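Local coordinates for ribosomal RNA processing protein 6 (Trypanosoma brucei brucei, PDB 4NLC) that probably degrades and trims RNA from the 3' end, acting as the exonuclease core of a nuclear exosome-associated enzyme, at residues A204-R209 and V216-Q221; T118-V123 and D222-L227; L97-F102 and L158-G163. The protein carries 1 engineered substitution. All blocks are in the same frame, centred on the assembly; numbering follows the deposited sequence.

Contact 1 (A204-R209 and V216-Q221)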
loop_
_atom_site.group_PDB
_atom_site.type_symbol
_atom_site.label_atom_id
_atom_site.label_comp_id
_atom_site.label_asym_id
_atom_site.label_seq_id
_atom_site.Cartn_x
_atom_site.Cartn_y
_atom_site.Cartn_z
ATOM N N ALA A 204 -13.189 -1.767 -1.791
ATOM C CA ALA A 204 -13.585 -1.679 -3.207
ATOM C C ALA A 204 -12.425 -2.015 -4.194
ATOM O O ALA A 204 -11.271 -2.172 -3.776
ATOM C CB ALA A 204 -14.141 -0.292 -3.507
ATOM N N ASP A 205 -12.759 -2.174 -5.491
ATOM C CA ASP A 205 -11.776 -2.430 -6.532
ATOM C C ASP A 205 -11.345 -1.059 -7.088
ATOM O O ASP A 205 -12.077 -0.418 -7.864
ATOM C CB ASP A 205 -12.342 -3.339 -7.633
ATOM C CG ASP A 205 -11.289 -3.884 -8.592
ATOM O OD1 ASP A 205 -10.140 -3.385 -8.568
ATOM O OD2 ASP A 205 -11.599 -4.845 -9.329
ATOM N N TRP A 206 -10.159 -0.604 -6.663
ATOM C CA TRP A 206 -9.649 0.712 -7.050
ATOM C C TRP A 206 -8.969 0.718 -8.425
ATOM O O TRP A 206 -8.524 1.765 -8.879
ATOM C CB TRP A 206 -8.766 1.291 -5.951
ATOM C CG TRP A 206 -9.572 1.687 -4.764
ATOM C CD1 TRP A 206 -9.762 0.967 -3.618
ATOM C CD2 TRP A 206 -10.390 2.861 -4.644
ATOM N NE1 TRP A 206 -10.633 1.636 -2.777
ATOM C CE2 TRP A 206 -11.048 2.790 -3.392
ATOM C CE3 TRP A 206 -10.627 3.973 -5.476
ATOM C CZ2 TRP A 206 -11.895 3.805 -2.934
ATOM C CZ3 TRP A 206 -11.509 4.951 -5.043
ATOM C CH2 TRP A 206 -12.118 4.871 -3.780
ATOM N N ARG A 207 -8.985 -0.424 -9.125
ATOM C CA ARG A 207 -8.458 -0.513 -10.484
ATOM C C ARG A 207 -9.499 -0.029 -11.493
ATOM O O ARG A 207 -9.145 0.191 -12.647
ATOM C CB ARG A 207 -8.172 -1.976 -10.838
ATOM C CG ARG A 207 -7.142 -2.660 -9.963
ATOM C CD ARG A 207 -6.972 -4.080 -10.444
ATOM N NE ARG A 207 -8.213 -4.835 -10.303
ATOM C CZ ARG A 207 -8.464 -5.961 -10.945
ATOM N NH1 ARG A 207 -7.575 -6.458 -11.795
ATOM N NH2 ARG A 207 -9.608 -6.595 -10.757
ATOM N N VAL A 208 -10.789 0.045 -11.106
ATOM C CA VAL A 208 -11.843 0.368 -12.070
ATOM C C VAL A 208 -11.761 1.808 -12.562
ATOM O O VAL A 208 -11.454 2.735 -11.807
ATOM C CB VAL A 208 -13.291 -0.015 -11.639
ATOM C CG1 VAL A 208 -13.388 -1.509 -11.309
ATOM C CG2 VAL A 208 -13.798 0.839 -10.476
ATOM N N ARG A 209 -11.985 1.958 -13.862
ATOM C CA ARG A 209 -12.026 3.237 -14.553
ATOM C C ARG A 209 -13.226 3.202 -15.505
ATOM O O ARG A 209 -13.402 2.221 -16.226
ATOM C CB ARG A 209 -10.702 3.549 -15.300
ATOM C CG ARG A 209 -9.446 3.651 -14.411
ATOM C CD ARG A 209 -9.494 4.844 -13.442
ATOM N NE ARG A 209 -8.270 4.933 -12.643
ATOM C CZ ARG A 209 -8.091 4.418 -11.432
ATOM N NH1 ARG A 209 -9.070 3.760 -10.829
ATOM N NH2 ARG A 209 -6.929 4.559 -10.815
ATOM N N VAL A 216 -15.312 8.576 -5.979
ATOM C CA VAL A 216 -14.604 9.862 -6.092
ATOM C C VAL A 216 -14.807 10.599 -4.745
ATOM O O VAL A 216 -13.844 11.103 -4.170
ATOM C CB VAL A 216 -15.077 10.715 -7.295
ATOM C CG1 VAL A 216 -14.453 12.103 -7.258
ATOM C CG2 VAL A 216 -14.773 10.025 -8.629
ATOM N N SER A 217 -16.048 10.592 -4.223
ATOM C CA SER A 217 -16.387 11.225 -2.939
ATOM C C SER A 217 -15.644 10.558 -1.765
ATOM O O SER A 217 -15.073 11.270 -0.935
ATOM C CB SER A 217 -17.894 11.242 -2.717
ATOM O OG SER A 217 -18.151 11.847 -1.464
ATOM N N TYR A 218 -15.600 9.198 -1.739
ATOM C CA TYR A 218 -14.846 8.436 -0.739
ATOM C C TYR A 218 -13.368 8.831 -0.725
ATOM O O TYR A 218 -12.797 9.037 0.352
ATOM C CB TYR A 218 -14.953 6.910 -0.982
ATOM C CG TYR A 218 -14.190 6.092 0.045
ATOM C CD1 TYR A 218 -12.849 5.768 -0.147
ATOM C CD2 TYR A 218 -14.801 5.669 1.222
ATOM C CE1 TYR A 218 -12.134 5.052 0.811
ATOM C CE2 TYR A 218 -14.108 4.918 2.166
ATOM C CZ TYR A 218 -12.774 4.614 1.960
ATOM O OH TYR A 218 -12.098 3.891 2.912
ATOM N N ALA A 219 -12.737 8.862 -1.914
ATOM C CA ALA A 219 -11.319 9.197 -2.075
ATOM C C ALA A 219 -11.008 10.631 -1.593
ATOM O O ALA A 219 -10.080 10.846 -0.806
ATOM C CB ALA A 219 -10.906 9.015 -3.532
ATOM N N GLN A 220 -11.818 11.595 -2.033
ATOM C CA GLN A 220 -11.703 12.987 -1.638
ATOM C C GLN A 220 -11.808 13.179 -0.095
ATOM O O GLN A 220 -11.014 13.937 0.475
ATOM C CB GLN A 220 -12.792 13.803 -2.355
ATOM C CG GLN A 220 -12.815 15.267 -1.950
ATOM C CD GLN A 220 -14.019 16.012 -2.478
ATOM O OE1 GLN A 220 -15.090 15.441 -2.736
ATOM N NE2 GLN A 220 -13.863 17.315 -2.647
ATOM N N GLN A 221 -12.781 12.506 0.557
ATOM C CA GLN A 221 -13.042 12.675 1.987
ATOM C C GLN A 221 -11.972 12.075 2.907
ATOM O O GLN A 221 -11.898 12.492 4.062
ATOM C CB GLN A 221 -14.437 12.171 2.351
ATOM C CG GLN A 221 -15.507 13.220 2.102
ATOM C CD GLN A 221 -16.890 12.662 2.231
ATOM O OE1 GLN A 221 -17.245 12.049 3.232
ATOM N NE2 GLN A 221 -17.702 12.855 1.208
#

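Contact 2 (T118-V123 and D222-L227)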
loop_
_atom_site.group_PDB
_atom_site.type_symbol
_atom_site.label_atom_id
_atom_site.label_comp_id
_atom_site.label_asym_id
_atom_site.label_seq_id
_atom_site.Cartn_x
_atom_site.Cartn_y
_atom_site.Cartn_z
ATOM N N THR A 118 -6.880 24.856 0.416
ATOM C CA THR A 118 -7.835 25.515 -0.496
ATOM C C THR A 118 -8.531 24.593 -1.498
ATOM O O THR A 118 -9.485 25.021 -2.156
ATOM C CB THR A 118 -7.135 26.682 -1.238
ATOM O OG1 THR A 118 -5.850 26.258 -1.741
ATOM C CG2 THR A 118 -6.992 27.908 -0.366
ATOM N N GLN A 119 -8.052 23.346 -1.638
ATOM C CA GLN A 119 -8.622 22.430 -2.612
ATOM C C GLN A 119 -8.156 20.990 -2.446
ATOM O O GLN A 119 -7.183 20.717 -1.732
ATOM C CB GLN A 119 -8.328 22.929 -4.043
ATOM C CG GLN A 119 -6.851 23.011 -4.359
ATOM C CD GLN A 119 -6.596 23.636 -5.700
ATOM O OE1 GLN A 119 -5.729 24.500 -5.839
ATOM N NE2 GLN A 119 -7.284 23.164 -6.727
ATOM N N ASP A 120 -8.851 20.082 -3.157
ATOM C CA ASP A 120 -8.586 18.658 -3.161
ATOM C C ASP A 120 -8.163 18.191 -4.551
ATOM O O ASP A 120 -8.573 18.776 -5.547
ATOM C CB ASP A 120 -9.863 17.901 -2.714
ATOM C CG ASP A 120 -10.354 18.230 -1.314
ATOM O OD1 ASP A 120 -9.516 18.566 -0.448
ATOM O OD2 ASP A 120 -11.568 18.131 -1.079
ATOM N N PHE A 121 -7.374 17.106 -4.609
ATOM C CA PHE A 121 -6.901 16.488 -5.837
ATOM C C PHE A 121 -6.999 14.983 -5.717
ATOM O O PHE A 121 -6.878 14.435 -4.619
ATOM C CB PHE A 121 -5.449 16.875 -6.127
ATOM C CG PHE A 121 -5.230 18.356 -6.336
ATOM C CD1 PHE A 121 -5.424 18.935 -7.592
ATOM C CD2 PHE A 121 -4.836 19.177 -5.278
ATOM C CE1 PHE A 121 -5.212 20.303 -7.791
ATOM C CE2 PHE A 121 -4.613 20.544 -5.479
ATOM C CZ PHE A 121 -4.783 21.091 -6.743
ATOM N N ILE A 122 -7.275 14.329 -6.836
ATOM C CA ILE A 122 -7.300 12.866 -6.955
ATOM C C ILE A 122 -6.414 12.554 -8.124
ATOM O O ILE A 122 -6.663 13.060 -9.214
ATOM C CB ILE A 122 -8.709 12.220 -7.060
ATOM C CG1 ILE A 122 -9.461 12.337 -5.726
ATOM C CG2 ILE A 122 -8.609 10.745 -7.495
ATOM C CD1 ILE A 122 -10.981 12.077 -5.829
ATOM N N VAL A 123 -5.326 11.804 -7.864
ATOM C CA VAL A 123 -4.346 11.436 -8.861
ATOM C C VAL A 123 -4.522 9.999 -9.348
ATOM O O VAL A 123 -4.459 9.063 -8.573
ATOM C CB VAL A 123 -2.877 11.737 -8.418
ATOM C CG1 VAL A 123 -1.883 11.430 -9.546
ATOM C CG2 VAL A 123 -2.750 13.194 -7.998
ATOM N N ASP A 222 -11.102 11.175 2.387
ATOM C CA ASP A 222 -10.000 10.596 3.146
ATOM C C ASP A 222 -8.895 11.638 3.425
ATOM O O ASP A 222 -8.171 11.478 4.411
ATOM C CB ASP A 222 -9.410 9.369 2.419
ATOM C CG ASP A 222 -10.104 8.039 2.679
ATOM O OD1 ASP A 222 -11.056 8.007 3.503
ATOM O OD2 ASP A 222 -9.692 7.032 2.074
ATOM N N THR A 223 -8.784 12.722 2.588
ATOM C CA THR A 223 -7.781 13.768 2.824
ATOM C C THR A 223 -8.381 15.131 3.166
ATOM O O THR A 223 -7.709 15.952 3.788
ATOM C CB THR A 223 -6.823 13.902 1.634
ATOM O OG1 THR A 223 -7.554 14.245 0.448
ATOM C CG2 THR A 223 -5.971 12.677 1.425
ATOM N N HIS A 224 -9.605 15.406 2.692
ATOM C CA HIS A 224 -10.326 16.681 2.857
ATOM C C HIS A 224 -10.327 17.260 4.294
ATOM O O HIS A 224 -10.182 18.480 4.459
ATOM C CB HIS A 224 -11.753 16.527 2.336
ATOM C CG HIS A 224 -12.560 17.779 2.445
ATOM N ND1 HIS A 224 -12.530 18.738 1.460
ATOM C CD2 HIS A 224 -13.377 18.194 3.445
ATOM C CE1 HIS A 224 -13.329 19.706 1.882
ATOM N NE2 HIS A 224 -13.849 19.424 3.081
ATOM N N PHE A 225 -10.421 16.391 5.321
ATOM C CA PHE A 225 -10.459 16.852 6.718
ATOM C C PHE A 225 -9.119 16.705 7.468
ATOM O O PHE A 225 -9.012 17.136 8.621
ATOM C CB PHE A 225 -11.574 16.119 7.502
ATOM C CG PHE A 225 -12.910 16.018 6.793
ATOM C CD1 PHE A 225 -13.862 17.024 6.920
ATOM C CD2 PHE A 225 -13.237 14.895 6.046
ATOM C CE1 PHE A 225 -15.102 16.916 6.292
ATOM C CE2 PHE A 225 -14.458 14.815 5.381
ATOM C CZ PHE A 225 -15.398 15.803 5.542
ATOM N N LEU A 226 -8.123 16.087 6.824
ATOM C CA LEU A 226 -6.869 15.727 7.447
ATOM C C LEU A 226 -6.008 16.910 7.898
ATOM O O LEU A 226 -5.368 16.810 8.949
ATOM C CB LEU A 226 -6.073 14.754 6.564
ATOM C CG LEU A 226 -4.992 13.893 7.275
ATOM C CD1 LEU A 226 -5.539 13.234 8.559
ATOM C CD2 LEU A 226 -4.452 12.809 6.345
ATOM N N LEU A 227 -5.999 18.028 7.167
ATOM C CA LEU A 227 -5.193 19.168 7.639
ATOM C C LEU A 227 -5.798 19.849 8.860
ATOM O O LEU A 227 -5.045 20.316 9.695
ATOM C CB LEU A 227 -4.881 20.173 6.536
ATOM C CG LEU A 227 -4.001 19.664 5.401
ATOM C CD1 LEU A 227 -3.930 20.694 4.297
ATOM C CD2 LEU A 227 -2.630 19.252 5.896
HETATM O O HOH W 1 -8.728 14.578 -2.255
#

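Contact 3 (L97-F102 and L158-G163)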
loop_
_atom_site.group_PDB
_atom_site.type_symbol
_atom_site.label_atom_id
_atom_site.label_comp_id
_atom_site.label_asym_id
_atom_site.label_seq_id
_atom_site.Cartn_x
_atom_site.Cartn_y
_atom_site.Cartn_z
ATOM N N LEU A 97 -3.554 7.108 -0.067
ATOM C CA LEU A 97 -3.434 6.273 -1.252
ATOM C C LEU A 97 -4.506 5.202 -1.229
ATOM O O LEU A 97 -4.883 4.744 -0.148
ATOM C CB LEU A 97 -2.060 5.549 -1.242
ATOM C CG LEU A 97 -0.738 6.332 -1.244
ATOM C CD1 LEU A 97 0.446 5.375 -1.153
ATOM C CD2 LEU A 97 -0.559 7.121 -2.504
ATOM N N GLU A 98 -4.953 4.750 -2.416
ATOM C CA GLU A 98 -5.813 3.559 -2.535
ATOM C C GLU A 98 -4.956 2.499 -3.248
ATOM O O GLU A 98 -4.052 2.844 -4.027
ATOM C CB GLU A 98 -7.156 3.825 -3.217
ATOM C CG GLU A 98 -8.000 4.893 -2.530
ATOM C CD GLU A 98 -8.410 4.646 -1.088
ATOM O OE1 GLU A 98 -8.417 3.472 -0.654
ATOM O OE2 GLU A 98 -8.742 5.632 -0.395
ATOM N N HIS A 99 -5.170 1.234 -2.937
ATOM C CA HIS A 99 -4.293 0.144 -3.400
ATOM C C HIS A 99 -5.071 -1.109 -3.863
ATOM O O HIS A 99 -6.259 -1.248 -3.565
ATOM C CB HIS A 99 -3.355 -0.188 -2.201
ATOM C CG HIS A 99 -2.243 -1.163 -2.441
ATOM N ND1 HIS A 99 -2.372 -2.494 -2.096
ATOM C CD2 HIS A 99 -0.973 -0.942 -2.849
ATOM C CE1 HIS A 99 -1.208 -3.059 -2.379
ATOM N NE2 HIS A 99 -0.339 -2.171 -2.847
ATOM N N HIS A 100 -4.404 -1.997 -4.612
ATOM C CA HIS A 100 -4.979 -3.254 -5.074
ATOM C C HIS A 100 -4.011 -4.402 -4.770
ATOM O O HIS A 100 -2.842 -4.330 -5.125
ATOM C CB HIS A 100 -5.344 -3.223 -6.582
ATOM C CG HIS A 100 -5.978 -4.516 -7.031
ATOM N ND1 HIS A 100 -7.308 -4.808 -6.743
ATOM C CD2 HIS A 100 -5.414 -5.596 -7.621
ATOM C CE1 HIS A 100 -7.520 -6.029 -7.214
ATOM N NE2 HIS A 100 -6.413 -6.544 -7.753
ATOM N N ASP A 101 -4.509 -5.475 -4.188
ATOM C CA ASP A 101 -3.640 -6.584 -3.831
ATOM C C ASP A 101 -4.104 -7.942 -4.314
ATOM O O ASP A 101 -3.299 -8.861 -4.264
ATOM C CB ASP A 101 -3.384 -6.614 -2.297
ATOM C CG ASP A 101 -4.610 -6.692 -1.399
ATOM O OD1 ASP A 101 -5.519 -7.492 -1.702
ATOM O OD2 ASP A 101 -4.629 -6.002 -0.360
ATOM N N PHE A 102 -5.374 -8.112 -4.734
ATOM C CA PHE A 102 -5.849 -9.458 -5.134
ATOM C C PHE A 102 -5.284 -9.970 -6.468
ATOM O O PHE A 102 -4.739 -11.063 -6.508
ATOM C CB PHE A 102 -7.380 -9.541 -5.136
ATOM C CG PHE A 102 -7.897 -10.960 -5.090
ATOM C CD1 PHE A 102 -7.836 -11.702 -3.917
ATOM C CD2 PHE A 102 -8.435 -11.560 -6.220
ATOM C CE1 PHE A 102 -8.294 -13.023 -3.882
ATOM C CE2 PHE A 102 -8.900 -12.876 -6.179
ATOM C CZ PHE A 102 -8.823 -13.594 -5.011
ATOM N N LEU A 158 4.621 3.763 -1.889
ATOM C CA LEU A 158 5.257 4.867 -2.613
ATOM C C LEU A 158 6.600 4.439 -3.177
ATOM O O LEU A 158 6.953 4.812 -4.286
ATOM C CB LEU A 158 5.437 6.102 -1.687
ATOM C CG LEU A 158 4.187 6.973 -1.381
ATOM C CD1 LEU A 158 4.541 8.111 -0.424
ATOM C CD2 LEU A 158 3.640 7.591 -2.617
ATOM N N GLN A 159 7.328 3.618 -2.417
ATOM C CA GLN A 159 8.625 3.102 -2.823
ATOM C C GLN A 159 8.476 2.066 -3.920
ATOM O O GLN A 159 9.024 2.231 -5.002
ATOM C CB GLN A 159 9.406 2.538 -1.621
ATOM C CG GLN A 159 9.698 3.583 -0.555
ATOM C CD GLN A 159 10.390 2.993 0.644
ATOM O OE1 GLN A 159 11.092 1.979 0.555
ATOM N NE2 GLN A 159 10.257 3.653 1.786
ATOM N N LYS A 160 7.743 1.003 -3.638
ATOM C CA LYS A 160 7.495 -0.099 -4.563
ATOM C C LYS A 160 7.068 0.383 -5.942
ATOM O O LYS A 160 7.633 -0.042 -6.954
ATOM C CB LYS A 160 6.403 -1.019 -3.959
ATOM C CG LYS A 160 5.749 -2.031 -4.924
ATOM C CD LYS A 160 4.607 -2.837 -4.240
ATOM C CE LYS A 160 3.313 -2.052 -3.924
ATOM N NZ LYS A 160 2.381 -2.841 -3.059
ATOM N N ASP A 161 6.068 1.274 -5.979
ATOM C CA ASP A 161 5.450 1.697 -7.226
ATOM C C ASP A 161 6.083 2.869 -7.907
ATOM O O ASP A 161 6.007 2.941 -9.129
ATOM C CB ASP A 161 3.959 1.970 -6.998
ATOM C CG ASP A 161 3.170 0.702 -6.688
ATOM O OD1 ASP A 161 3.207 -0.229 -7.512
ATOM O OD2 ASP A 161 2.491 0.656 -5.619
ATOM N N PHE A 162 6.611 3.838 -7.152
ATOM C CA PHE A 162 7.061 5.088 -7.773
ATOM C C PHE A 162 8.444 5.630 -7.387
ATOM O O PHE A 162 8.775 6.744 -7.800
ATOM C CB PHE A 162 6.015 6.190 -7.462
ATOM C CG PHE A 162 4.558 5.776 -7.442
ATOM C CD1 PHE A 162 3.922 5.340 -8.607
ATOM C CD2 PHE A 162 3.794 5.918 -6.286
ATOM C CE1 PHE A 162 2.563 4.993 -8.597
ATOM C CE2 PHE A 162 2.437 5.571 -6.276
ATOM C CZ PHE A 162 1.828 5.119 -7.432
ATOM N N GLY A 163 9.185 4.922 -6.539
ATOM C CA GLY A 163 10.458 5.424 -6.021
ATOM C C GLY A 163 10.286 6.759 -5.300
ATOM O O GLY A 163 11.164 7.625 -5.386
#

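Contact 1 (A204-R209 and V216-Q221)
The rings of Trp206 and Tyr218 meet obliquely, with the six-membered ring of the indole tilted 36° from the phenol ring. The indole turns an edge to Tyr218. Trp206 CZ2 comes closest, 3.5 Å from Tyr218 CD1. The next indole atom, Trp206 CH2, lies 4.3 Å from Ala219 CB. Tyr218 is placed one turn before Asp222 on helix 213-224, the YxxxD pattern of DEDD-Y exonucleases. This is consistent with an active-site role for Tyr218, as in relatives. With CG anti to the backbone N (chi1 -180°), its ring is carried off the helix toward the indole and toward Glu98 on strand 92-100.

The loop behind Trp206 is held by polar bonds. Arg207 grips the Asp205 carboxylate side-on, NE to OD1 and NH2 to OD2. OD1 also accepts from Arg207 N, closing an Asx turn. Arg209 NH1 is shared between two backbone oxygens, at 2.8 Å from Trp206 O and at 2.8 Å from Val208 O. Arg209 NE forms a salt bridge with Asp124. No hydrogen bond joins 204-209 to 216-221. The contact therefore relies on apolar ring packing, while polar bonds within the loop fix the backbone that carries the indole.

Contact 2 (T118-V123 and D222-L227)
Asp120 and His224 form the tight part of this contact. His224 ND1 donates to Asp120 OD2 over 2.8 Å, with an N-H...O angle of 157°. The oxygen uses its syn lone pair and lies near the imidazole plane, at the ring edge. The carboxylate and ring planes are 78° apart, so the two flat groups do not stack. His224 has CG anti to its own backbone N (chi1 -179°), which carries the ring toward the strand. At the other end of the ring, NE2 is hydrogen-bonded to Leu64 O. With both nitrogens engaged by oxygens, the ring rotation is fixed, and a positive charge on the imidazole would be plausible. Asp120 is just as engaged: OD2 also takes Gln220 NE2, and OD1 is hydrogen-bonded to Ser115 OG.

The strand 120-123 belongs to the mixed sheet of the RNase H-like exonuclease domain, between strands 71-74 and 108-115. Asp120 thus ties that sheet to the junction of helices 213-224 and 226-238. On the helix side, the Phe225 ring supports the imidazole: His224 CD2 sits over its centre, 3.5 Å above the plane.

The looser part lies beside this bond. Thr223 OG1 stops 4.8 Å from Asp120 OD1, and a water spans from it to the strand. The water donates to Phe121 O over 3.0 Å and is hydrogen-bonded to Thr223 OG1 at 3.0 Å. Ser115 OG also bonds Thr223 OG1. At the start of the strand segment, Gln119 points away from the helices and Thr118 is exposed.

Contact 3 (L97-F102 and L158-G163)
In the RNase H-like exonuclease domain, strand 92-100 of the mixed sheet is covered on one side by helix 152-162, and His99 and Leu97 meet Lys160 and Leu158 there. The polar half is a single hydrogen bond. Lys160 NZ donates to His99 NE2 over 2.8 Å. The amino group arrives at the ring edge, only 10° out of the imidazole plane. The two side chains approach from opposite directions. Lys160 starts with CG anti to its backbone N (chi1 165°), runs extended, then bends at chi3 (71°), which turns the amino group to the ring. NZ has a second partner in Gln106 O.

His99 NE2 acts as an acceptor here, which is consistent with the ring hydrogen being on ND1. The ring also stacks with Trp157 of the same helix. Asp161 extends the polar side of the helix: its OD1 forms a salt bridge with Arg129, and its OD2 is hydrogen-bonded to Thr109.

The apolar half is buried. Leu97 points at the helix and also touches Asp154 and Trp157. Gly163 N still bonds to Gln159 O, and Gly163 has positive phi. The branch of Leu158 reaches over to the strand, and the closest approach of this apolar half is Leu97 CD1 to Leu158 CG at 4.1 Å.

All three contacts lie in the exonuclease domain. Contacts 1 and 2 are buried and share helix 213-224, with contact 1 nested along the chain inside the loop closed by contact 2. Gln220 joins them through Asp120, and Ile122 packs on Val216 and Ala219. Contact 3 is only partly buried and lies nearest the chain's centre. It shares the mixed sheet with contact 2, but holds a different helix to it. Contact 1 is apolar ring packing, contact 2 is a histidine-carboxylate bond plus a water, and contact 3 mixes both kinds. Glu98 of contact 3 touches Trp206 and Tyr218, and its carboxylate lies close to that of Asp222, two acidic groups together.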